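Local coordinates for nitrogenase molybdenum-iron protein beta chain (Clostridium pasteurianum, PDB 4WES), which forms, together with the alpha chain, the molybdenum-iron component of nitrogenase, which reduces dinitrogen to ammonium, and shares an [8Fe-7S] cluster with that chain, at residues 15-20 with 373-378; 318-323 with 343-348; 380-385 with 400-405; 388-393 with 407-412. One frame throughout, in Å; residues are numbered along the deposited sequence.

Contact 1: residues 15-20 with 373-378; sequences LRINPA and DFFDVH
R16 starts out extended (chi1 176°) and then bends at chi2 and chi3, which folds its guanidinium back past D373, while D373 holds its carboxylate between its own backbone N and carbonyl carbon (chi1 57°), turned to the strand and to the start of the helix at once. The two side chains slide past each other in opposite directions and close a salt bridge, R16 NH1 to D373 OD2 at 2.8 Å. The carboxylate oxygen lies near the guanidinium plane, but the donor comes in from above the carboxylate, the two planes being nearly perpendicular. D373 OD1 accepts from D376 N at 2.9 Å, and D373 N returns a bond to D376 OD2, a capping box at the first turn of helix 374-383. Water 1 links R16 NH1 to D376 OD2, while D373 binds the arginine directly. R12 adds salt bridges to both aspartates. The backbones are tied by F374 N to N18 O, 2.9 Å. Beside this polar side, I17 sets CD1 over the centre of one F375 ring face, 3.9 Å from the centroid, a CH-pi contact, with CG2 against F375 CD1. The F374 ring turns its edge to the carbonyl oxygens of N18 and P19. I17 and R16 also pair antiparallel with a strand of the alpha chain, whose D109 takes R16 NE and whose V105 N donates to N18 OD1. The N-terminal segment is thus held between the alpha subunit and helix 374-383, whose F374 packs on strand 314-318 and helix 396-402.

Contact 2: residues 318-323 with 343-348; sequences LGDPDE and TGTPGM
T343 OG1 donates to G319 O at 2.7 Å, in the carbonyl plane, the one direct hydrogen bond across the two segments. The same hydroxyl accepts from T345 N at 3.1 Å, which makes an ST turn of T343-T345. With OG1 anti to the T343 backbone N (chi1 -177°), the hydroxyl lies on the carbonyl-carbon side, where it can serve both G319 and its own turn. Within 318-323, E323 OE2 accepts an almost straight bond (177°) from D320 N, which ties the helix start back to the loop before it. Water 3 extends this polar group, lying within hydrogen-bonding reach of D320 OD1 (2.7 Å), T343 OG1 and T345 OG1. T345 OG1 is also bonded to S145, and D320 OD2 to H146. Packing comes from the P321 ring, which crosses both threonines at about a right angle. Its CG makes the apolar contact, 3.6 Å from T345 CB, while its CD rests in van der Waals contact with the hydroxyl T343 OG1 at 3.4 Å. Strands 314-318 and 337-343 are parallel neighbours in a five-stranded sheet, and each here gives way to the loop leading into its helix. Such strand-to-helix turns at the carboxyl edge of a parallel sheet are characteristic of Rossmann-like alpha/beta domains, and T345 lies about 10 Å, side chain to side chain, from the cluster ligand C23.

Contact 3: residues 380-385 with 400-405; sequences WIKNEG and REENIP
K382 and E402 meet at their charged ends, and the lysine, in one of its two modelled conformers, can be followed outward from its backbone. From CB the chain leaves helix 374-383 with CG beside the backbone N (chi1 -68°), and CG already passes 3.8 Å from E402 OE1. CD continues the extended run through chi2 and chi3. CE comes within 3.9 Å of the same oxygen, and there the chain bends at chi4 (-63°) to bring NZ round to the glutamate. NZ donates to E402 OE1 at 3.2 Å, a salt bridge in which the oxygen is approached nearly along its C-O axis. The two side chains cross at about a right angle. NZ also donates to water 4 at 2.8 Å, and water 4 bridges NZ to E401 OE2, a second carboxylate that the ammonium does not touch directly. The salt bridge and the water link hold for this conformer of K382. E402 itself is bent at chi2, which turns its stem along I381, CG lying 3.9 Å from I381 CG2. Further in, I381 and I404 reach toward each other tip to tip, their CD1 atoms 4.0 Å apart, and form the apolar floor between helix 374-383 and the 400-405 segment. E402 OE1 additionally accepts from H378 NE2, and E401 OE1 from the amino group of M1. One carboxylate oxygen thus serves H378 and, in this conformer, K382 as well; the pairing would then probably favour the charged forms of K382 and E402, with the buried isoleucines beneath.

Contact 4: residues 388-393 with 407-412; sequences LLISNT and VRFGFP
V407 N donates to L389 O at 2.9 Å and S391 N to V407 O at 3.2 Å, the pairing of two parallel strands. F409 N donates to S391 O, continuing the pairing to the strand ends. The loops stay joined: T393 N donates to P412 O at 3.1 Å, and N392 ND2 to F411 O at 3.0 Å. That last donor stands above the F411 carbonyl plane while the oxygen lies near the plane of the N392 amide. With CG between backbone N and carbonyl carbon (chi1 70°), the N392 side chain lies alongside P412, ND2 being 3.5 Å from P412 CD. The cis peptide before P412 shapes this part of the loop. Among apolar groups, I390 and V407 lie side by side pointing the same way, and I390 CG2 presses on F409 CB at 3.4 Å. In the next shell, Y394 N donates to N392 OD1, while D415 holds both R408 and T393. The strands are the fourth and fifth of the parallel sheet, joined by helix 396-402 as a beta-alpha-beta crossover; strand 314-318 flanks 388-391, and helices 321-333 and 426-448 pack on the side of I390 and V407.

In the fold
Along the chain, contact 1 brings the N-terminal segment to helix 374-383, and contact 2 comes between the two segments of contact 1; contacts 3 and 4 follow, their segments alternating. All four gather round one five-stranded parallel sheet. Contact 2 joins the loops after two of its strands, contact 4 its strands 388-391 and 406-408, and contacts 1 and 3 share helix 374-383. Centres of contacts 1, 2 and 4 lie 13 to 14 Å apart, whereas contacts 2 and 3 are 21 Å apart. L318 N to I390 O and P405 O to L389 N carry backbone bonds between contacts. Side chains of contacts 1, 2 and 4 come within about 10 to 13 Å of the cluster; contact 3 lies away.

Contact 1: residues 15-20 with 373-378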
# COMPACT_ATOMS: atom_id res chain seq x y z
N LEU B 15 -8.38 27.23 22.79
CA LEU B 15 -8.77 25.82 22.75
C LEU B 15 -7.98 25.08 21.69
O LEU B 15 -8.07 25.38 20.51
CB LEU B 15 -10.26 25.76 22.39
CG LEU B 15 -10.87 24.39 22.39
CD1 LEU B 15 -11.00 23.79 23.77
CD2 LEU B 15 -12.26 24.45 21.74
N ARG B 16 -7.19 24.11 22.15
CA ARG B 16 -6.40 23.24 21.27
C ARG B 16 -7.26 22.00 20.96
O ARG B 16 -7.82 21.41 21.87
CB ARG B 16 -5.12 22.88 21.98
CG ARG B 16 -4.20 21.91 21.25
CD ARG B 16 -3.68 22.40 19.93
NE ARG B 16 -2.85 23.59 20.10
CZ ARG B 16 -2.66 24.52 19.18
NH1 ARG B 16 -3.30 24.48 18.02
NH2 ARG B 16 -1.84 25.54 19.42
N ILE B 17 -7.31 21.63 19.68
CA ILE B 17 -8.15 20.53 19.25
C ILE B 17 -7.31 19.62 18.38
O ILE B 17 -6.73 20.06 17.41
CB ILE B 17 -9.38 21.03 18.43
CG1 ILE B 17 -10.16 22.13 19.15
CG2 ILE B 17 -10.27 19.84 18.08
CD1 ILE B 17 -11.24 22.79 18.29
N ASN B 18 -7.26 18.32 18.72
CA ASN B 18 -6.66 17.34 17.81
C ASN B 18 -5.21 17.71 17.48
O ASN B 18 -4.84 18.00 16.33
CB ASN B 18 -7.50 17.16 16.55
CG ASN B 18 -8.86 16.58 16.83
OD1 ASN B 18 -9.22 16.30 17.97
ND2 ASN B 18 -9.64 16.39 15.77
N PRO B 19 -4.35 17.73 18.51
CA PRO B 19 -3.01 18.32 18.38
C PRO B 19 -2.06 17.55 17.44
O PRO B 19 -2.11 16.33 17.34
CB PRO B 19 -2.51 18.32 19.81
CG PRO B 19 -3.15 17.13 20.43
CD PRO B 19 -4.57 17.20 19.87
N ALA B 20 -1.15 18.33 16.86
CA ALA B 20 -0.08 17.83 16.00
C ALA B 20 1.25 17.75 16.78
O ALA B 20 2.32 18.09 16.26
CB ALA B 20 0.04 18.66 14.75
N ASP B 373 -2.98 22.61 14.32
CA ASP B 373 -3.45 21.28 14.69
C ASP B 373 -4.26 20.63 13.57
O ASP B 373 -4.42 21.21 12.48
CB ASP B 373 -4.18 21.34 16.05
CG ASP B 373 -5.34 22.31 16.08
OD1 ASP B 373 -6.08 22.39 15.08
OD2 ASP B 373 -5.53 22.95 17.13
N PHE B 374 -4.70 19.39 13.78
CA PHE B 374 -5.45 18.67 12.76
C PHE B 374 -6.81 19.30 12.49
O PHE B 374 -7.39 19.06 11.45
CB PHE B 374 -5.64 17.20 13.15
CG PHE B 374 -4.44 16.30 12.93
CD1 PHE B 374 -4.28 15.61 11.75
CD2 PHE B 374 -3.46 16.14 13.90
CE1 PHE B 374 -3.24 14.75 11.55
CE2 PHE B 374 -2.39 15.29 13.71
CZ PHE B 374 -2.28 14.61 12.51
N PHE B 375 -7.35 20.05 13.46
CA PHE B 375 -8.61 20.76 13.21
C PHE B 375 -8.39 21.89 12.23
O PHE B 375 -9.18 22.04 11.27
CB PHE B 375 -9.18 21.23 14.56
CG PHE B 375 -10.59 21.74 14.52
CD1 PHE B 375 -11.66 20.94 14.86
CD2 PHE B 375 -10.85 23.06 14.19
CE1 PHE B 375 -12.95 21.41 14.87
CE2 PHE B 375 -12.16 23.53 14.19
CZ PHE B 375 -13.20 22.72 14.55
N ASP B 376 -7.32 22.66 12.42
CA ASP B 376 -6.96 23.69 11.43
C ASP B 376 -6.88 23.12 10.03
O ASP B 376 -7.47 23.65 9.08
CB ASP B 376 -5.60 24.28 11.74
CG ASP B 376 -5.56 25.18 12.98
OD1 ASP B 376 -6.49 26.00 13.17
OD2 ASP B 376 -4.54 25.11 13.71
N VAL B 377 -6.10 22.03 9.85
CA VAL B 377 -5.86 21.57 8.51
C VAL B 377 -7.16 21.09 7.88
O VAL B 377 -7.39 21.27 6.68
CB VAL B 377 -4.73 20.54 8.45
CG1 VAL B 377 -4.55 20.04 7.02
CG2 VAL B 377 -3.44 21.18 8.90
N HIS B 378 -7.99 20.40 8.67
CA HIS B 378 -9.28 19.98 8.13
C HIS B 378 -10.09 21.18 7.64
O HIS B 378 -10.66 21.15 6.54
CB HIS B 378 -10.03 19.14 9.15
CG HIS B 378 -11.22 18.46 8.57
ND1 HIS B 378 -12.15 17.85 9.37
CD2 HIS B 378 -11.61 18.27 7.29
CE1 HIS B 378 -13.08 17.33 8.59
NE2 HIS B 378 -12.76 17.55 7.32
O HOH W 1 -4.12 26.40 15.99
O HOH W 2 -9.15 16.78 12.80

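Contact 2: residues 318-323 with 343-348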
# COMPACT_ATOMS: atom_id res chain seq x y z
N LEU B 318 1.25 17.08 8.01
CA LEU B 318 1.34 17.44 9.41
C LEU B 318 2.33 16.53 10.08
O LEU B 318 2.29 15.31 9.87
CB LEU B 318 0.01 17.26 10.20
CG LEU B 318 -1.17 18.06 9.73
CD1 LEU B 318 -1.99 17.26 8.74
CD2 LEU B 318 -2.00 18.51 10.96
N GLY B 319 3.16 17.08 10.96
CA GLY B 319 4.06 16.26 11.76
C GLY B 319 5.11 17.04 12.47
O GLY B 319 4.91 18.22 12.81
N ASP B 320 6.22 16.38 12.73
CA ASP B 320 7.28 16.95 13.54
C ASP B 320 8.21 17.78 12.64
O ASP B 320 8.36 17.53 11.44
CB ASP B 320 8.01 15.81 14.25
CG ASP B 320 7.15 15.09 15.23
OD1 ASP B 320 6.16 15.68 15.72
OD2 ASP B 320 7.47 13.92 15.57
N PRO B 321 8.87 18.81 13.21
CA PRO B 321 9.44 19.82 12.32
C PRO B 321 10.57 19.32 11.45
O PRO B 321 10.63 19.66 10.26
CB PRO B 321 9.92 20.93 13.27
CG PRO B 321 9.33 20.67 14.57
CD PRO B 321 8.82 19.25 14.61
N ASP B 322 11.51 18.54 12.00
CA ASP B 322 12.66 18.13 11.19
C ASP B 322 12.21 17.30 9.98
O ASP B 322 12.63 17.53 8.85
CB ASP B 322 13.67 17.33 12.01
CG ASP B 322 14.26 18.10 13.21
OD1 ASP B 322 14.54 19.31 13.05
OD2 ASP B 322 14.43 17.45 14.27
N GLU B 323 11.36 16.31 10.26
CA GLU B 323 10.88 15.41 9.21
C GLU B 323 10.01 16.12 8.19
O GLU B 323 10.09 15.84 6.99
CB GLU B 323 10.08 14.22 9.87
CG GLU B 323 8.75 14.62 10.53
CD GLU B 323 7.92 13.54 11.30
OE1 GLU B 323 8.53 12.41 11.42
OE2 GLU B 323 6.63 13.81 11.64
N THR B 343 3.11 21.94 11.83
CA THR B 343 3.64 21.21 12.97
C THR B 343 3.01 21.72 14.25
O THR B 343 2.73 22.93 14.34
CB THR B 343 5.18 21.31 13.05
OG1 THR B 343 5.64 20.50 14.15
CG2 THR B 343 5.68 22.70 13.25
N GLY B 344 2.85 20.85 15.22
CA GLY B 344 2.47 21.27 16.55
C GLY B 344 3.61 21.75 17.41
O GLY B 344 3.39 22.32 18.47
N THR B 345 4.84 21.48 16.99
CA THR B 345 6.01 21.83 17.80
C THR B 345 6.34 23.31 17.57
O THR B 345 6.47 23.75 16.44
CB THR B 345 7.19 20.96 17.41
OG1 THR B 345 6.91 19.59 17.76
CG2 THR B 345 8.44 21.36 18.13
N PRO B 346 6.53 24.09 18.66
CA PRO B 346 6.83 25.50 18.49
C PRO B 346 8.23 25.74 17.94
O PRO B 346 9.10 24.87 18.04
CB PRO B 346 6.70 26.05 19.90
CG PRO B 346 6.91 24.91 20.79
CD PRO B 346 6.35 23.72 20.06
N GLY B 347 8.41 26.92 17.36
CA GLY B 347 9.71 27.36 16.88
C GLY B 347 9.60 28.03 15.52
O GLY B 347 8.83 27.61 14.67
N MET B 348 10.41 29.07 15.31
CA MET B 348 10.36 29.83 14.06
C MET B 348 11.08 29.17 12.90
O MET B 348 10.81 29.48 11.75
CB MET B 348 10.97 31.22 14.26
CG MET B 348 10.29 32.00 15.38
SD MET B 348 8.58 32.38 14.98
CE MET B 348 7.65 30.98 15.60
O HOH W 3 5.13 18.15 16.30

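Contact 3: residues 380-385 with 400-405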
# COMPACT_ATOMS: atom_id res chain seq x y z
N TRP B 380 -9.01 24.03 6.59
CA TRP B 380 -8.41 24.52 5.36
C TRP B 380 -8.82 23.66 4.16
O TRP B 380 -9.14 24.20 3.10
CB TRP B 380 -6.89 24.58 5.47
CG TRP B 380 -6.39 25.43 6.59
CD1 TRP B 380 -7.09 26.35 7.34
CD2 TRP B 380 -5.07 25.43 7.09
NE1 TRP B 380 -6.26 26.90 8.29
CE2 TRP B 380 -5.02 26.34 8.16
CE3 TRP B 380 -3.91 24.73 6.73
CZ2 TRP B 380 -3.85 26.59 8.86
CZ3 TRP B 380 -2.76 24.97 7.43
CH2 TRP B 380 -2.74 25.89 8.47
N ILE B 381 -8.79 22.34 4.35
CA ILE B 381 -9.16 21.42 3.29
C ILE B 381 -10.59 21.63 2.84
O ILE B 381 -10.90 21.54 1.66
CB ILE B 381 -8.89 19.98 3.73
CG1 ILE B 381 -7.38 19.72 3.75
CG2 ILE B 381 -9.59 18.98 2.85
CD1 ILE B 381 -6.98 18.45 4.48
N LYS B 382 -11.48 21.94 3.79
CA LYS B 382 -12.87 22.21 3.41
C LYS B 382 -13.04 23.44 2.53
O LYS B 382 -14.04 23.57 1.82
CB LYS B 382 -13.74 22.37 4.66
CG LYS B 382 -13.92 21.09 5.45
CD LYS B 382 -14.69 21.36 6.73
CE LYS B 382 -15.00 20.06 7.43
NZ LYS B 382 -15.87 19.19 6.60
N ASN B 383 -12.08 24.36 2.62
CA ASN B 383 -12.09 25.56 1.79
C ASN B 383 -11.39 25.39 0.46
O ASN B 383 -11.82 25.98 -0.53
CB ASN B 383 -11.54 26.74 2.58
CG ASN B 383 -12.54 27.22 3.61
OD1 ASN B 383 -13.37 28.06 3.30
ND2 ASN B 383 -12.47 26.68 4.81
N GLU B 384 -10.32 24.61 0.42
CA GLU B 384 -9.69 24.25 -0.85
C GLU B 384 -9.07 22.85 -0.65
O GLU B 384 -8.22 22.66 0.23
CB GLU B 384 -8.61 25.25 -1.27
CG GLU B 384 -7.96 24.86 -2.59
CD GLU B 384 -6.83 25.76 -3.02
OE1 GLU B 384 -6.58 26.81 -2.36
OE2 GLU B 384 -6.14 25.39 -4.02
N GLY B 385 -9.54 21.89 -1.42
CA GLY B 385 -9.15 20.52 -1.25
C GLY B 385 -7.71 20.25 -1.65
O GLY B 385 -7.06 21.04 -2.30
N ARG B 400 -10.63 9.86 5.44
CA ARG B 400 -11.91 9.22 5.16
C ARG B 400 -13.00 10.27 4.89
O ARG B 400 -13.76 10.16 3.93
CB ARG B 400 -12.33 8.30 6.32
CG ARG B 400 -13.76 7.84 6.15
CD ARG B 400 -14.07 6.60 6.88
NE ARG B 400 -15.51 6.39 6.92
CZ ARG B 400 -16.09 5.25 7.24
NH1 ARG B 400 -15.40 4.16 7.49
NH2 ARG B 400 -17.41 5.20 7.32
N GLU B 401 -13.12 11.27 5.76
CA GLU B 401 -14.19 12.27 5.60
C GLU B 401 -14.08 12.98 4.27
O GLU B 401 -15.12 13.25 3.65
CB GLU B 401 -14.14 13.26 6.76
CG GLU B 401 -15.08 14.44 6.63
CD GLU B 401 -16.55 14.11 6.60
OE1 GLU B 401 -16.94 12.91 6.73
OE2 GLU B 401 -17.34 15.08 6.47
N GLU B 402 -12.88 13.34 3.85
CA GLU B 402 -12.67 14.14 2.66
C GLU B 402 -12.27 13.33 1.44
O GLU B 402 -12.11 13.91 0.36
CB GLU B 402 -11.64 15.23 2.97
CG GLU B 402 -12.05 16.16 4.11
CD GLU B 402 -13.30 16.97 3.86
OE1 GLU B 402 -14.01 17.29 4.84
OE2 GLU B 402 -13.58 17.32 2.68
N ASN B 403 -12.10 12.02 1.60
CA ASN B 403 -11.74 11.14 0.50
C ASN B 403 -10.42 11.54 -0.13
O ASN B 403 -10.31 11.76 -1.32
CB ASN B 403 -12.87 11.05 -0.52
CG ASN B 403 -12.66 9.92 -1.52
OD1 ASN B 403 -11.86 9.02 -1.33
ND2 ASN B 403 -13.41 9.97 -2.62
N ILE B 404 -9.36 11.57 0.69
CA ILE B 404 -8.02 11.98 0.26
C ILE B 404 -7.07 10.79 0.37
O ILE B 404 -6.98 10.17 1.44
CB ILE B 404 -7.46 13.12 1.14
CG1 ILE B 404 -8.40 14.30 1.24
CG2 ILE B 404 -6.11 13.58 0.61
CD1 ILE B 404 -8.06 15.26 2.34
N PRO B 405 -6.32 10.50 -0.71
CA PRO B 405 -5.24 9.47 -0.59
C PRO B 405 -4.31 9.80 0.56
O PRO B 405 -3.89 10.94 0.72
CB PRO B 405 -4.54 9.57 -1.95
CG PRO B 405 -5.63 10.02 -2.87
CD PRO B 405 -6.41 11.04 -2.08
O HOH W 4 -16.58 17.17 8.40

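Contact 4: residues 388-393 with 407-412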
# COMPACT_ATOMS: atom_id res chain seq x y z
N LEU B 388 -3.58 14.71 -1.62
CA LEU B 388 -2.76 13.79 -0.85
C LEU B 388 -2.62 14.37 0.56
O LEU B 388 -2.46 15.56 0.73
CB LEU B 388 -1.36 13.67 -1.48
CG LEU B 388 -0.35 12.68 -0.87
CD1 LEU B 388 -0.82 11.24 -1.06
CD2 LEU B 388 1.03 12.88 -1.48
N LEU B 389 -2.68 13.46 1.53
CA LEU B 389 -2.50 13.79 2.95
C LEU B 389 -1.42 12.90 3.51
O LEU B 389 -1.50 11.68 3.35
CB LEU B 389 -3.80 13.59 3.72
CG LEU B 389 -3.77 13.76 5.23
CD1 LEU B 389 -3.40 15.16 5.67
CD2 LEU B 389 -5.08 13.38 5.86
N ILE B 390 -0.47 13.50 4.20
CA ILE B 390 0.65 12.79 4.83
C ILE B 390 0.73 13.19 6.29
O ILE B 390 0.90 14.37 6.60
CB ILE B 390 2.00 13.06 4.12
CG1 ILE B 390 1.91 12.84 2.61
CG2 ILE B 390 3.08 12.20 4.76
CD1 ILE B 390 3.18 13.13 1.88
N SER B 391 0.54 12.22 7.19
CA SER B 391 0.55 12.51 8.61
C SER B 391 0.61 11.23 9.40
O SER B 391 0.59 10.14 8.83
CB SER B 391 -0.74 13.28 9.04
OG SER B 391 -1.89 12.42 9.05
N ASN B 392 0.57 11.35 10.73
CA ASN B 392 0.46 10.17 11.57
C ASN B 392 -0.96 9.62 11.50
O ASN B 392 -1.82 10.08 10.72
CB ASN B 392 0.91 10.49 13.00
CG ASN B 392 -0.05 11.41 13.75
OD1 ASN B 392 -1.23 11.48 13.45
ND2 ASN B 392 0.48 12.08 14.76
N THR B 393 -1.25 8.58 12.31
CA THR B 393 -2.53 7.90 12.27
C THR B 393 -3.74 8.81 12.31
O THR B 393 -4.78 8.51 11.70
CB THR B 393 -2.58 6.84 13.37
OG1 THR B 393 -1.68 5.78 13.05
CG2 THR B 393 -3.95 6.25 13.62
N VAL B 407 -1.05 8.78 3.23
CA VAL B 407 0.22 8.17 3.58
C VAL B 407 0.49 8.36 5.06
O VAL B 407 0.62 9.49 5.51
CB VAL B 407 1.35 8.74 2.73
CG1 VAL B 407 2.71 8.17 3.14
CG2 VAL B 407 1.06 8.48 1.24
N ARG B 408 0.64 7.25 5.76
CA ARG B 408 1.03 7.28 7.17
C ARG B 408 2.52 7.58 7.30
O ARG B 408 3.35 6.90 6.68
CB ARG B 408 0.69 5.95 7.83
CG ARG B 408 -0.79 5.77 8.05
CD ARG B 408 -1.15 4.33 8.40
NE ARG B 408 -2.58 4.22 8.69
CZ ARG B 408 -3.55 4.14 7.78
NH1 ARG B 408 -3.25 4.10 6.50
NH2 ARG B 408 -4.80 4.16 8.18
N PHE B 409 2.87 8.57 8.11
CA PHE B 409 4.25 9.06 8.21
C PHE B 409 4.44 9.65 9.59
O PHE B 409 3.52 10.26 10.14
CB PHE B 409 4.43 10.13 7.13
CG PHE B 409 5.78 10.78 7.08
CD1 PHE B 409 6.75 10.29 6.24
CD2 PHE B 409 6.05 11.89 7.82
CE1 PHE B 409 8.00 10.91 6.16
CE2 PHE B 409 7.28 12.52 7.75
CZ PHE B 409 8.26 12.03 6.93
N GLY B 410 5.61 9.46 10.18
CA GLY B 410 5.92 10.09 11.46
C GLY B 410 5.41 9.30 12.64
O GLY B 410 5.57 8.09 12.70
N PHE B 411 4.84 10.00 13.62
CA PHE B 411 4.60 9.42 14.94
C PHE B 411 3.37 10.03 15.59
O PHE B 411 3.25 11.26 15.58
CB PHE B 411 5.83 9.72 15.84
CG PHE B 411 5.66 9.28 17.27
CD1 PHE B 411 5.84 7.98 17.64
CD2 PHE B 411 5.36 10.19 18.25
CE1 PHE B 411 5.68 7.58 18.96
CE2 PHE B 411 5.21 9.83 19.55
CZ PHE B 411 5.34 8.52 19.91
N PRO B 412 2.52 9.22 16.21
CA PRO B 412 2.52 7.75 16.18
C PRO B 412 1.70 7.19 15.02
O PRO B 412 0.67 7.75 14.65
CB PRO B 412 1.88 7.40 17.53
CG PRO B 412 0.95 8.49 17.78
CD PRO B 412 1.51 9.74 17.15